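Local coordinates for protein phenolic acid decarboxylase (Sedimentibacter hydroxybenzoicus, PDB 7AE5) that catalyses the reversible non-oxidative decarboxylation of 4-hydroxybenzoate and 3,4-dihydroxybenzoate with prenylated FMN and manganese, detoxifying phenolic derivatives under anaerobic conditions, at residues D88-L93 and T325-Y330; G140-K145 and R168-D173; V341-M346 and V353-K358. All coordinates share one frame; numbering follows the deposited sequence.

Contact 1. Residues D88-L93 and T325-Y330; sequences DQFYEL and TSVPLY
F90 and Y330 form a T-shaped (edge-to-face) aromatic pair in which the phenylalanine supplies the edge and the tyrosine the face. The ring centroids are 5.3 Å apart and the planes stand at 79°. F90 CZ leads the approach: it lies 3.6 Å from Y330 CG and also touches Y330 CB, so the phenylalanine bears on the root of the tyrosine ring rather than on its hydroxyl end. With CG of F90 anti to the backbone N (chi1 164°), the ring reaches across to the other helix although its CB does not point there directly. On its own helix, F90 CD2 lies over one face of the Y91 ring, offset toward the rim, and the ring of F395 meets F90 at a slant.

These residues join two helices far apart in sequence, 86-96 of the UbiD N-terminal region and 323-336 of the C-terminal region. The segment axes approach to 9.9 Å and cross at -63°, F90 and V327 having the nearest CA atoms.

Further packing is apolar. V327 CG2, the branch beside the backbone N, lies 3.9 Å from F90 CE1 and also meets F90 CD1. The same methyl is 4.1 Å from L93 CB, so V327 packs against two residues about one turn apart. S326 CB comes to 4.0 Å from F90 CE1.

Hydrogen bonds run within the helices and to their surroundings, none across the crossing. S326 OG bonds to A322 O one turn back and to A345 N of strand 340-347. P328 has no N-H for the preceding turn and the helix kinks there, but Y330 N still bonds to S326 O at 2.9 Å.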
ATOM      1  N   ASP C  88     -37.161   9.392  -6.076  1.00 46.54           N
ATOM      2  CA  ASP C  88     -38.580   9.100  -5.894  1.00 47.77           C
ATOM      3  C   ASP C  88     -39.074   8.097  -6.929  1.00 48.31           C
ATOM      4  O   ASP C  88     -39.940   7.266  -6.629  1.00 49.80           O
ATOM      5  CB  ASP C  88     -39.397  10.389  -5.955  1.00 47.18           C
ATOM      6  CG  ASP C  88     -39.407  11.132  -4.633  1.00 47.31           C
ATOM      7  OD1 ASP C  88     -39.734  12.337  -4.630  1.00 46.87           O
ATOM      8  OD2 ASP C  88     -39.085  10.514  -3.596  1.00 48.01           O
ATOM      9  N   GLN C  89     -38.543   8.160  -8.154  1.00 40.16           N
ATOM     10  CA  GLN C  89     -38.842   7.121  -9.135  1.00 40.28           C
ATOM     11  C   GLN C  89     -38.330   5.768  -8.664  1.00 40.94           C
ATOM     12  O   GLN C  89     -38.958   4.733  -8.914  1.00 42.02           O
ATOM     13  CB  GLN C  89     -38.229   7.474 -10.493  1.00 39.02           C
ATOM     14  CG  GLN C  89     -38.771   8.738 -11.141  1.00 40.03           C
ATOM     15  CD  GLN C  89     -38.358   8.861 -12.600  1.00 39.27           C
ATOM     16  OE1 GLN C  89     -38.445   7.900 -13.363  1.00 38.72           O
ATOM     17  NE2 GLN C  89     -37.905  10.046 -12.991  1.00 39.41           N
ATOM     18  N   PHE C  90     -37.185   5.760  -7.976  1.00 39.33           N
ATOM     19  CA  PHE C  90     -36.627   4.516  -7.458  1.00 39.54           C
ATOM     20  C   PHE C  90     -37.527   3.912  -6.386  1.00 41.54           C
ATOM     21  O   PHE C  90     -37.718   2.691  -6.344  1.00 41.91           O
ATOM     22  CB  PHE C  90     -35.219   4.780  -6.920  1.00 38.27           C
ATOM     23  CG  PHE C  90     -34.682   3.692  -6.028  1.00 38.46           C
ATOM     24  CD1 PHE C  90     -34.000   2.615  -6.567  1.00 37.22           C
ATOM     25  CD2 PHE C  90     -34.825   3.770  -4.650  1.00 39.68           C
ATOM     26  CE1 PHE C  90     -33.496   1.621  -5.752  1.00 36.89           C
ATOM     27  CE2 PHE C  90     -34.324   2.777  -3.832  1.00 39.76           C
ATOM     28  CZ  PHE C  90     -33.656   1.702  -4.384  1.00 38.14           C
ATOM     29  N   TYR C  91     -38.095   4.752  -5.517  1.00 49.11           N
ATOM     30  CA  TYR C  91     -38.957   4.243  -4.455  1.00 51.31           C
ATOM     31  C   TYR C  91     -40.284   3.743  -5.007  1.00 52.83           C
ATOM     32  O   TYR C  91     -40.836   2.755  -4.509  1.00 54.27           O
ATOM     33  CB  TYR C  91     -39.186   5.326  -3.403  1.00 51.40           C
ATOM     34  CG  TYR C  91     -38.047   5.452  -2.427  1.00 50.95           C
ATOM     35  CD1 TYR C  91     -37.491   4.326  -1.834  1.00 51.82           C
ATOM     36  CD2 TYR C  91     -37.516   6.693  -2.107  1.00 49.60           C
ATOM     37  CE1 TYR C  91     -36.445   4.433  -0.947  1.00 51.34           C
ATOM     38  CE2 TYR C  91     -36.470   6.809  -1.222  1.00 49.27           C
ATOM     39  CZ  TYR C  91     -35.940   5.678  -0.645  1.00 50.15           C
ATOM     40  OH  TYR C  91     -34.900   5.796   0.238  1.00 49.78           O
ATOM     41  N   GLU C  92     -40.818   4.416  -6.028  1.00 54.42           N
ATOM     42  CA  GLU C  92     -42.053   3.953  -6.648  1.00 55.16           C
ATOM     43  C   GLU C  92     -41.845   2.618  -7.354  1.00 54.25           C
ATOM     44  O   GLU C  92     -42.699   1.728  -7.274  1.00 53.90           O
ATOM     45  CB  GLU C  92     -42.575   5.008  -7.623  1.00 53.54           C
ATOM     46  CG  GLU C  92     -43.957   4.718  -8.184  1.00 53.32           C
ATOM     47  CD  GLU C  92     -45.022   4.653  -7.105  1.00 53.99           C
ATOM     48  OE1 GLU C  92     -44.947   5.448  -6.144  1.00 54.19           O
ATOM     49  OE2 GLU C  92     -45.936   3.811  -7.222  1.00 54.10           O
ATOM     50  N   LEU C  93     -40.715   2.462  -8.050  1.00 53.77           N
ATOM     51  CA  LEU C  93     -40.390   1.177  -8.662  1.00 52.04           C
ATOM     52  C   LEU C  93     -40.231   0.085  -7.614  1.00 51.96           C
ATOM     53  O   LEU C  93     -40.686  -1.048  -7.812  1.00 51.14           O
ATOM     54  CB  LEU C  93     -39.120   1.307  -9.503  1.00 50.37           C
ATOM     55  CG  LEU C  93     -39.353   1.530 -10.993  1.00 49.59           C
ATOM     56  CD1 LEU C  93     -38.075   1.321 -11.771  1.00 47.92           C
ATOM     57  CD2 LEU C  93     -40.386   0.510 -11.439  1.00 49.42           C
ATOM     58  N   THR C 325     -31.882  -2.344 -12.417  1.00 36.30           N
ATOM     59  CA  THR C 325     -30.709  -2.963 -11.811  1.00 36.23           C
ATOM     60  C   THR C 325     -30.632  -2.643 -10.324  1.00 35.85           C
ATOM     61  O   THR C 325     -30.227  -3.490  -9.521  1.00 35.87           O
ATOM     62  CB  THR C 325     -29.438  -2.490 -12.523  1.00 36.46           C
ATOM     63  OG1 THR C 325     -29.517  -2.807 -13.918  1.00 37.04           O
ATOM     64  CG2 THR C 325     -28.201  -3.150 -11.924  1.00 36.46           C
ATOM     65  N   SER C 326     -31.048  -1.433  -9.941  1.00 36.59           N
ATOM     66  CA  SER C 326     -30.831  -0.950  -8.582  1.00 36.41           C
ATOM     67  C   SER C 326     -31.845  -1.517  -7.595  1.00 36.61           C
ATOM     68  O   SER C 326     -31.498  -1.788  -6.440  1.00 36.76           O
ATOM     69  CB  SER C 326     -30.874   0.578  -8.563  1.00 36.31           C
ATOM     70  OG  SER C 326     -30.123   1.124  -9.632  1.00 36.32           O
ATOM     71  N   VAL C 327     -33.100  -1.685  -8.019  1.00 34.78           N
ATOM     72  CA  VAL C 327     -34.135  -2.175  -7.104  1.00 35.10           C
ATOM     73  C   VAL C 327     -33.840  -3.586  -6.599  1.00 35.37           C
ATOM     74  O   VAL C 327     -33.967  -3.820  -5.386  1.00 35.72           O
ATOM     75  CB  VAL C 327     -35.521  -2.053  -7.753  1.00 36.35           C
ATOM     76  CG1 VAL C 327     -36.563  -2.797  -6.930  1.00 38.45           C
ATOM     77  CG2 VAL C 327     -35.909  -0.588  -7.894  1.00 36.47           C
ATOM     78  N   PRO C 328     -33.460  -4.558  -7.442  1.00 46.08           N
ATOM     79  CA  PRO C 328     -33.127  -5.883  -6.890  1.00 46.42           C
ATOM     80  C   PRO C 328     -31.970  -5.855  -5.909  1.00 46.45           C
ATOM     81  O   PRO C 328     -32.046  -6.506  -4.861  1.00 46.92           O
ATOM     82  CB  PRO C 328     -32.797  -6.712  -8.140  1.00 46.45           C
ATOM     83  CG  PRO C 328     -33.525  -6.032  -9.237  1.00 46.46           C
ATOM     84  CD  PRO C 328     -33.437  -4.574  -8.915  1.00 45.98           C
ATOM     85  N   LEU C 329     -30.901  -5.112  -6.212  1.00 42.51           N
ATOM     86  CA  LEU C 329     -29.778  -5.028  -5.283  1.00 42.59           C
ATOM     87  C   LEU C 329     -30.201  -4.389  -3.967  1.00 42.93           C
ATOM     88  O   LEU C 329     -29.763  -4.814  -2.892  1.00 43.46           O
ATOM     89  CB  LEU C 329     -28.627  -4.243  -5.912  1.00 42.15           C
ATOM     90  CG  LEU C 329     -27.877  -4.927  -7.055  1.00 42.12           C
ATOM     91  CD1 LEU C 329     -26.913  -3.957  -7.720  1.00 41.89           C
ATOM     92  CD2 LEU C 329     -27.140  -6.154  -6.545  1.00 42.49           C
ATOM     93  N   TYR C 330     -31.054  -3.364  -4.034  1.00 40.72           N
ATOM     94  CA  TYR C 330     -31.558  -2.738  -2.816  1.00 41.25           C
ATOM     95  C   TYR C 330     -32.331  -3.736  -1.963  1.00 41.96           C
ATOM     96  O   TYR C 330     -32.196  -3.751  -0.735  1.00 42.70           O
ATOM     97  CB  TYR C 330     -32.434  -1.536  -3.174  1.00 41.04           C
ATOM     98  CG  TYR C 330     -33.285  -1.023  -2.036  1.00 41.70           C
ATOM     99  CD1 TYR C 330     -32.739  -0.228  -1.035  1.00 42.18           C
ATOM    100  CD2 TYR C 330     -34.639  -1.327  -1.965  1.00 41.94           C
ATOM    101  CE1 TYR C 330     -33.518   0.244   0.007  1.00 42.89           C
ATOM    102  CE2 TYR C 330     -35.425  -0.861  -0.927  1.00 42.58           C
ATOM    103  CZ  TYR C 330     -34.860  -0.076   0.055  1.00 43.05           C
ATOM    104  OH  TYR C 330     -35.639   0.389   1.089  1.00 43.76           O
TER

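Contact 2. Residues G140-K145 and R168-D173; sequences GFYISK and RIQVKD
Y142 and I143 pair with Q170 and I169 as a short antiparallel ladder in the Rift-related domain of this UbiD-family enzyme, with R168, predicted to bind prenylated FMN, at its end. I143 and I169 are the hydrogen-bonded pair. I143 N gives a short bond of 2.6 Å to I169 O, lying in the carbonyl plane, and I169 N returns one to I143 O. Y142 and Q170 form the non-hydrogen-bonded pair, and beyond them V171 N meets F141 O nearly head-on at 2.9 Å.

On the Y142 face of the ladder, Q170 CB sits over the phenol ring in a CH-pi contact, 3.6 Å from the Y142 ring centroid. Q170 is fully extended, CG anti to the backbone N (chi1 -179°), which lays its chain across the ring toward the hydroxyl; its OE1 accepts from G274 N. R168 comes to the ring edge instead, CG lying 3.8 Å from Y142 CE2. E273 holds both neighbours, its OE2 bonding to Y142 OH and forming a salt bridge with R168 NE. The R168 side chain also lies close to that of E278, the predicted proton donor, an arrangement consistent with the Glu-Arg-Glu network of UbiD decarboxylases.

On the reverse face, I143 CB and I169 CB pack at 3.8 Å. The F141 side chain leads away from the ladder and makes a cation-pi contact with R36 of the neighbouring ShdD chain. Where the ladder widens at F141 and V171, a water bridges the segments, accepting from F141 N and donating to V171 O, 2.8 Å from each.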
ATOM      1  N   GLY C 140     -24.431  -4.135 -40.018  1.00 49.27           N
ATOM      2  CA  GLY C 140     -25.597  -3.938 -40.846  1.00 49.73           C
ATOM      3  C   GLY C 140     -26.590  -3.020 -40.170  1.00 49.57           C
ATOM      4  O   GLY C 140     -26.256  -2.302 -39.227  1.00 49.53           O
ATOM      5  N   PHE C 141     -27.825  -3.048 -40.666  1.00 49.76           N
ATOM      6  CA  PHE C 141     -28.919  -2.295 -40.062  1.00 49.70           C
ATOM      7  C   PHE C 141     -29.521  -3.128 -38.938  1.00 48.14           C
ATOM      8  O   PHE C 141     -29.790  -4.320 -39.120  1.00 47.50           O
ATOM      9  CB  PHE C 141     -29.981  -1.945 -41.105  1.00 50.72           C
ATOM     10  CG  PHE C 141     -29.426  -1.313 -42.354  1.00 52.15           C
ATOM     11  CD1 PHE C 141     -28.315  -0.484 -42.300  1.00 53.04           C
ATOM     12  CD2 PHE C 141     -30.015  -1.552 -43.585  1.00 52.78           C
ATOM     13  CE1 PHE C 141     -27.804   0.093 -43.450  1.00 54.59           C
ATOM     14  CE2 PHE C 141     -29.510  -0.977 -44.738  1.00 54.14           C
ATOM     15  CZ  PHE C 141     -28.405  -0.154 -44.671  1.00 55.08           C
ATOM     16  N   TYR C 142     -29.727  -2.507 -37.780  1.00 45.14           N
ATOM     17  CA  TYR C 142     -30.053  -3.232 -36.562  1.00 43.62           C
ATOM     18  C   TYR C 142     -31.418  -2.832 -36.023  1.00 44.33           C
ATOM     19  O   TYR C 142     -31.780  -1.651 -36.028  1.00 45.45           O
ATOM     20  CB  TYR C 142     -28.999  -2.984 -35.485  1.00 42.34           C
ATOM     21  CG  TYR C 142     -27.907  -4.027 -35.432  1.00 41.09           C
ATOM     22  CD1 TYR C 142     -26.845  -3.996 -36.326  1.00 42.12           C
ATOM     23  CD2 TYR C 142     -27.932  -5.035 -34.479  1.00 39.18           C
ATOM     24  CE1 TYR C 142     -25.839  -4.945 -36.274  1.00 41.22           C
ATOM     25  CE2 TYR C 142     -26.935  -5.986 -34.420  1.00 38.10           C
ATOM     26  CZ  TYR C 142     -25.892  -5.936 -35.317  1.00 39.04           C
ATOM     27  OH  TYR C 142     -24.902  -6.884 -35.255  1.00 38.10           O
ATOM     28  N   ILE C 143     -32.164  -3.830 -35.559  1.00 47.48           N
ATOM     29  CA  ILE C 143     -33.330  -3.618 -34.709  1.00 48.52           C
ATOM     30  C   ILE C 143     -32.837  -3.715 -33.270  1.00 46.79           C
ATOM     31  O   ILE C 143     -32.486  -4.799 -32.797  1.00 45.72           O
ATOM     32  CB  ILE C 143     -34.432  -4.644 -34.998  1.00 50.04           C
ATOM     33  CG1 ILE C 143     -34.837  -4.593 -36.471  1.00 50.92           C
ATOM     34  CG2 ILE C 143     -35.635  -4.404 -34.105  1.00 51.87           C
ATOM     35  CD1 ILE C 143     -35.650  -5.785 -36.913  1.00 51.94           C
ATOM     36  N   SER C 144     -32.802  -2.582 -32.572  1.00 48.27           N
ATOM     37  CA  SER C 144     -32.080  -2.474 -31.312  1.00 45.73           C
ATOM     38  C   SER C 144     -32.974  -2.366 -30.085  1.00 45.49           C
ATOM     39  O   SER C 144     -32.452  -2.241 -28.971  1.00 43.27           O
ATOM     40  CB  SER C 144     -31.136  -1.269 -31.360  1.00 45.19           C
ATOM     41  OG  SER C 144     -31.852  -0.063 -31.163  1.00 46.31           O
ATOM     42  N   LYS C 145     -34.298  -2.413 -30.242  1.00 46.45           N
ATOM     43  CA  LYS C 145     -35.181  -2.244 -29.094  1.00 46.24           C
ATOM     44  C   LYS C 145     -36.336  -3.239 -29.121  1.00 49.53           C
ATOM     45  O   LYS C 145     -37.440  -2.927 -28.663  1.00 49.83           O
ATOM     46  CB  LYS C 145     -35.721  -0.814 -29.029  1.00 46.61           C
ATOM     47  CG  LYS C 145     -36.070  -0.342 -27.629  1.00 46.70           C
ATOM     48  CD  LYS C 145     -36.796   0.984 -27.676  1.00 48.53           C
ATOM     49  CE  LYS C 145     -37.083   1.505 -26.284  1.00 48.95           C
ATOM     50  NZ  LYS C 145     -37.672   2.870 -26.344  1.00 51.22           N
ATOM     51  N   ARG C 168     -30.170  -7.628 -29.431  1.00 38.16           N
ATOM     52  CA  ARG C 168     -29.927  -6.902 -30.669  1.00 37.52           C
ATOM     53  C   ARG C 168     -30.203  -7.800 -31.870  1.00 36.83           C
ATOM     54  O   ARG C 168     -29.849  -8.984 -31.883  1.00 37.82           O
ATOM     55  CB  ARG C 168     -28.496  -6.360 -30.705  1.00 38.73           C
ATOM     56  CG  ARG C 168     -27.409  -7.395 -30.931  1.00 40.93           C
ATOM     57  CD  ARG C 168     -26.063  -6.844 -30.513  1.00 42.88           C
ATOM     58  NE  ARG C 168     -24.958  -7.612 -31.068  1.00 45.56           N
ATOM     59  CZ  ARG C 168     -23.787  -7.772 -30.469  1.00 46.77           C
ATOM     60  NH1 ARG C 168     -23.541  -7.243 -29.282  1.00 45.99           N
ATOM     61  NH2 ARG C 168     -22.838  -8.480 -31.076  1.00 48.97           N
ATOM     62  N   ILE C 169     -30.860  -7.231 -32.875  1.00 46.91           N
ATOM     63  CA  ILE C 169     -31.346  -7.973 -34.031  1.00 47.00           C
ATOM     64  C   ILE C 169     -30.721  -7.347 -35.270  1.00 49.96           C
ATOM     65  O   ILE C 169     -31.112  -6.246 -35.680  1.00 50.30           O
ATOM     66  CB  ILE C 169     -32.879  -7.952 -34.115  1.00 44.52           C
ATOM     67  CG1 ILE C 169     -33.494  -8.594 -32.869  1.00 43.42           C
ATOM     68  CG2 ILE C 169     -33.359  -8.657 -35.365  1.00 44.66           C
ATOM     69  CD1 ILE C 169     -33.205 -10.071 -32.737  1.00 44.42           C
ATOM     70  N   GLN C 170     -29.752  -8.037 -35.866  1.00 40.82           N
ATOM     71  CA  GLN C 170     -29.127  -7.574 -37.099  1.00 43.85           C
ATOM     72  C   GLN C 170     -29.920  -8.096 -38.290  1.00 42.49           C
ATOM     73  O   GLN C 170     -30.100  -9.309 -38.437  1.00 41.29           O
ATOM     74  CB  GLN C 170     -27.674  -8.030 -37.205  1.00 47.40           C
ATOM     75  CG  GLN C 170     -27.005  -7.541 -38.485  1.00 50.38           C
ATOM     76  CD  GLN C 170     -25.580  -8.029 -38.642  1.00 53.18           C
ATOM     77  OE1 GLN C 170     -24.992  -8.573 -37.710  1.00 52.93           O
ATOM     78  NE2 GLN C 170     -25.017  -7.832 -39.828  1.00 56.25           N
ATOM     79  N   VAL C 171     -30.379  -7.182 -39.140  1.00 38.84           N
ATOM     80  CA  VAL C 171     -31.062  -7.572 -40.366  1.00 40.13           C
ATOM     81  C   VAL C 171     -30.042  -8.182 -41.317  1.00 41.30           C
ATOM     82  O   VAL C 171     -29.076  -7.523 -41.721  1.00 44.40           O
ATOM     83  CB  VAL C 171     -31.774  -6.373 -41.004  1.00 41.62           C
ATOM     84  CG1 VAL C 171     -32.398  -6.771 -42.335  1.00 43.69           C
ATOM     85  CG2 VAL C 171     -32.827  -5.820 -40.057  1.00 40.97           C
ATOM     86  N   LYS C 172     -30.243  -9.451 -41.669  1.00 44.02           N
ATOM     87  CA  LYS C 172     -29.372 -10.141 -42.612  1.00 46.59           C
ATOM     88  C   LYS C 172     -29.928 -10.166 -44.027  1.00 48.20           C
ATOM     89  O   LYS C 172     -29.151 -10.151 -44.987  1.00 51.76           O
ATOM     90  CB  LYS C 172     -29.115 -11.579 -42.147  1.00 44.83           C
ATOM     91  CG  LYS C 172     -28.368 -11.681 -40.825  1.00 44.58           C
ATOM     92  CD  LYS C 172     -26.981 -11.066 -40.930  1.00 48.06           C
ATOM     93  CE  LYS C 172     -26.048 -11.619 -39.865  1.00 48.43           C
ATOM     94  NZ  LYS C 172     -25.558 -12.983 -40.202  1.00 48.87           N
ATOM     95  N   ASP C 173     -31.248 -10.200 -44.177  1.00 56.40           N
ATOM     96  CA  ASP C 173     -31.899 -10.196 -45.482  1.00 58.14           C
ATOM     97  C   ASP C 173     -33.318  -9.666 -45.290  1.00 56.54           C
ATOM     98  O   ASP C 173     -33.694  -9.242 -44.192  1.00 54.30           O
ATOM     99  CB  ASP C 173     -31.868 -11.596 -46.108  1.00 57.40           C
ATOM    100  CG  ASP C 173     -32.084 -11.572 -47.611  1.00 60.23           C
ATOM    101  OD1 ASP C 173     -32.638 -10.574 -48.118  1.00 62.27           O
ATOM    102  OD2 ASP C 173     -31.699 -12.551 -48.285  1.00 60.77           O
TER
HETATM  103  O   HOH W   1     -29.060  -4.806 -42.527  1.00 40.13           O

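Contact 3. Residues V341-M346 and V353-K358; sequences VAVNAM and VIISTK
V341 N and A342 N both donate to S356 O, at 2.8 and 3.3 Å, reaching it from the same face of its carbonyl plane. Two consecutive residues thus face a single one on the partner strand, a classic beta bulge. A342 O accepts from S356 N in return. Further along, N344 and I354 form a regular hydrogen-bonded pair: N344 N to I354 O is 2.7 Å and I354 N to N344 O is 2.8 Å, both nearly straight at hydrogen (167°). Between them V343 and I355 are the non-hydrogen-bonded pair, where I355 CA makes a CA-H...O contact with A342 O.

Side-chain polar bonds centre on N344. Its OD1 accepts from M346 N at 3.3 Å in an Asx turn, while ND2 donates to P394 O and Y347 OH. CG anti to the backbone N (chi1 170°) lays the amide alongside I354, pointing the same way, with ND2 3.9 Å from I354 CD1. A leucine here would probably strand P394 O and M346 N without their side-chain partners and let the nearby loop shift.

Apolar contacts cover the other face. V343 CG1 meets V353 CG1 at 4.0 Å, and A345 CB meets V353 CG2 at 4.1 Å. V343 and A345 also rest on helix 323-336, whereas V353 and I355 rest on helix 364-372.

The segments are the arms of an antiparallel beta hairpin; V353 and I355 bond by their backbones to strand 384-388, which leaves strand 340-347 outermost within this chain in the mixed sheet of the UbiD C-terminal domain.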
ATOM      1  N   VAL C 341     -30.909   2.809   2.885  1.00 41.39           N
ATOM      2  CA  VAL C 341     -31.987   3.692   2.454  1.00 40.86           C
ATOM      3  C   VAL C 341     -32.248   3.566   0.956  1.00 39.74           C
ATOM      4  O   VAL C 341     -33.404   3.511   0.528  1.00 39.44           O
ATOM      5  CB  VAL C 341     -31.649   5.144   2.856  1.00 41.05           C
ATOM      6  CG1 VAL C 341     -32.661   6.115   2.285  1.00 40.51           C
ATOM      7  CG2 VAL C 341     -31.597   5.269   4.371  1.00 42.20           C
ATOM      8  N   ALA C 342     -31.195   3.508   0.142  1.00 39.74           N
ATOM      9  CA  ALA C 342     -31.352   3.419  -1.303  1.00 38.77           C
ATOM     10  C   ALA C 342     -30.060   2.912  -1.926  1.00 38.32           C
ATOM     11  O   ALA C 342     -28.974   3.082  -1.364  1.00 38.68           O
ATOM     12  CB  ALA C 342     -31.734   4.774  -1.911  1.00 38.44           C
ATOM     13  N   VAL C 343     -30.194   2.291  -3.095  1.00 34.30           N
ATOM     14  CA  VAL C 343     -29.062   1.805  -3.877  1.00 33.79           C
ATOM     15  C   VAL C 343     -29.156   2.415  -5.269  1.00 33.28           C
ATOM     16  O   VAL C 343     -30.177   2.263  -5.952  1.00 33.18           O
ATOM     17  CB  VAL C 343     -29.029   0.270  -3.955  1.00 33.76           C
ATOM     18  CG1 VAL C 343     -27.920  -0.188  -4.895  1.00 33.29           C
ATOM     19  CG2 VAL C 343     -28.835  -0.324  -2.570  1.00 34.49           C
ATOM     20  N   ASN C 344     -28.097   3.108  -5.681  1.00 28.66           N
ATOM     21  CA  ASN C 344     -27.975   3.677  -7.021  1.00 28.47           C
ATOM     22  C   ASN C 344     -26.926   2.849  -7.758  1.00 28.34           C
ATOM     23  O   ASN C 344     -25.722   3.076  -7.606  1.00 28.34           O
ATOM     24  CB  ASN C 344     -27.599   5.158  -6.948  1.00 28.66           C
ATOM     25  CG  ASN C 344     -27.227   5.749  -8.302  1.00 28.78           C
ATOM     26  OD1 ASN C 344     -27.369   5.108  -9.343  1.00 28.79           O
ATOM     27  ND2 ASN C 344     -26.759   6.993  -8.290  1.00 29.12           N
ATOM     28  N   ALA C 345     -27.389   1.888  -8.557  1.00 31.89           N
ATOM     29  CA  ALA C 345     -26.522   1.005  -9.330  1.00 32.08           C
ATOM     30  C   ALA C 345     -26.713   1.218 -10.830  1.00 32.52           C
ATOM     31  O   ALA C 345     -26.756   0.264 -11.609  1.00 32.89           O
ATOM     32  CB  ALA C 345     -26.774  -0.455  -8.961  1.00 32.09           C
ATOM     33  N   MET C 346     -26.815   2.478 -11.248  1.00 36.52           N
ATOM     34  CA  MET C 346     -27.234   2.835 -12.598  1.00 37.08           C
ATOM     35  C   MET C 346     -26.091   2.958 -13.599  1.00 37.91           C
ATOM     36  O   MET C 346     -26.345   3.298 -14.758  1.00 38.60           O
ATOM     37  CB  MET C 346     -27.996   4.165 -12.573  1.00 37.06           C
ATOM     38  CG  MET C 346     -29.210   4.204 -11.665  1.00 36.58           C
ATOM     39  SD  MET C 346     -30.090   5.773 -11.819  1.00 36.81           S
ATOM     40  CE  MET C 346     -28.751   6.886 -12.256  1.00 37.34           C
ATOM     41  N   VAL C 353     -21.607   1.819  -8.092  1.00 29.80           N
ATOM     42  CA  VAL C 353     -22.723   1.691  -7.158  1.00 29.48           C
ATOM     43  C   VAL C 353     -22.565   2.726  -6.054  1.00 29.44           C
ATOM     44  O   VAL C 353     -21.472   2.891  -5.502  1.00 29.48           O
ATOM     45  CB  VAL C 353     -22.809   0.274  -6.552  1.00 29.54           C
ATOM     46  CG1 VAL C 353     -23.995   0.168  -5.606  1.00 29.52           C
ATOM     47  CG2 VAL C 353     -22.912  -0.774  -7.648  1.00 29.88           C
ATOM     48  N   ILE C 354     -23.654   3.417  -5.729  1.00 25.87           N
ATOM     49  CA  ILE C 354     -23.704   4.344  -4.605  1.00 26.36           C
ATOM     50  C   ILE C 354     -24.831   3.900  -3.686  1.00 26.75           C
ATOM     51  O   ILE C 354     -25.993   3.833  -4.107  1.00 26.58           O
ATOM     52  CB  ILE C 354     -23.908   5.797  -5.062  1.00 26.61           C
ATOM     53  CG1 ILE C 354     -22.993   6.116  -6.244  1.00 26.53           C
ATOM     54  CG2 ILE C 354     -23.656   6.759  -3.909  1.00 27.34           C
ATOM     55  CD1 ILE C 354     -23.202   7.488  -6.814  1.00 27.03           C
ATOM     56  N   ILE C 355     -24.491   3.595  -2.436  1.00 34.37           N
ATOM     57  CA  ILE C 355     -25.453   3.147  -1.435  1.00 35.18           C
ATOM     58  C   ILE C 355     -25.584   4.225  -0.372  1.00 36.31           C
ATOM     59  O   ILE C 355     -24.580   4.673   0.194  1.00 36.95           O
ATOM     60  CB  ILE C 355     -25.030   1.815  -0.791  1.00 35.50           C
ATOM     61  CG1 ILE C 355     -24.765   0.753  -1.856  1.00 34.43           C
ATOM     62  CG2 ILE C 355     -26.089   1.338   0.194  1.00 36.54           C
ATOM     63  CD1 ILE C 355     -23.834  -0.345  -1.385  1.00 34.66           C
ATOM     64  N   SER C 356     -26.816   4.636  -0.096  1.00 32.95           N
ATOM     65  CA  SER C 356     -27.113   5.462   1.066  1.00 33.76           C
ATOM     66  C   SER C 356     -27.628   4.571   2.184  1.00 34.78           C
ATOM     67  O   SER C 356     -28.460   3.688   1.957  1.00 34.57           O
ATOM     68  CB  SER C 356     -28.140   6.549   0.739  1.00 33.29           C
ATOM     69  OG  SER C 356     -29.428   6.002   0.520  1.00 33.11           O
ATOM     70  N   THR C 357     -27.126   4.800   3.391  1.00 31.90           N
ATOM     71  CA  THR C 357     -27.497   3.949   4.507  1.00 33.07           C
ATOM     72  C   THR C 357     -27.360   4.729   5.803  1.00 33.93           C
ATOM     73  O   THR C 357     -26.623   5.715   5.887  1.00 33.66           O
ATOM     74  CB  THR C 357     -26.633   2.685   4.555  1.00 33.75           C
ATOM     75  OG1 THR C 357     -27.123   1.802   5.573  1.00 34.76           O
ATOM     76  CG2 THR C 357     -25.189   3.050   4.853  1.00 34.35           C
ATOM     77  N   LYS C 358     -28.097   4.276   6.812  1.00 50.60           N
ATOM     78  CA  LYS C 358     -27.835   4.688   8.180  1.00 51.68           C
ATOM     79  C   LYS C 358     -26.712   3.823   8.738  1.00 52.76           C
ATOM     80  O   LYS C 358     -26.707   2.603   8.548  1.00 53.11           O
ATOM     81  CB  LYS C 358     -29.095   4.556   9.035  1.00 52.18           C
ATOM     82  CG  LYS C 358     -29.045   5.345  10.334  1.00 53.04           C
ATOM     83  CD  LYS C 358     -29.072   4.431  11.549  1.00 54.25           C
ATOM     84  CE  LYS C 358     -29.034   5.238  12.838  1.00 55.15           C
ATOM     85  NZ  LYS C 358     -30.227   6.119  12.975  1.00 54.93           N
TER

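How the contacts relate
From the N terminus, segment 88-93 comes first and meets 325-330 in contact 1 only across 231 intervening residues. Contact 2 opens and closes within that span, a local strand pairing in the Rift-related domain. Contact 3 follows contact 1 as a tight hairpin, and no contacts cross. Contacts 1 and 3 adjoin, their centres 10 Å apart: helix 323-336 is followed by strand 340-347, and Y91 OH probably bonds to V341 O at 2.7 Å, which would tie helix 86-96 to the C-terminal sheet as well. Contact 2 stands apart across the chain's centre, about 14 Å from contact 1 at the nearest atoms.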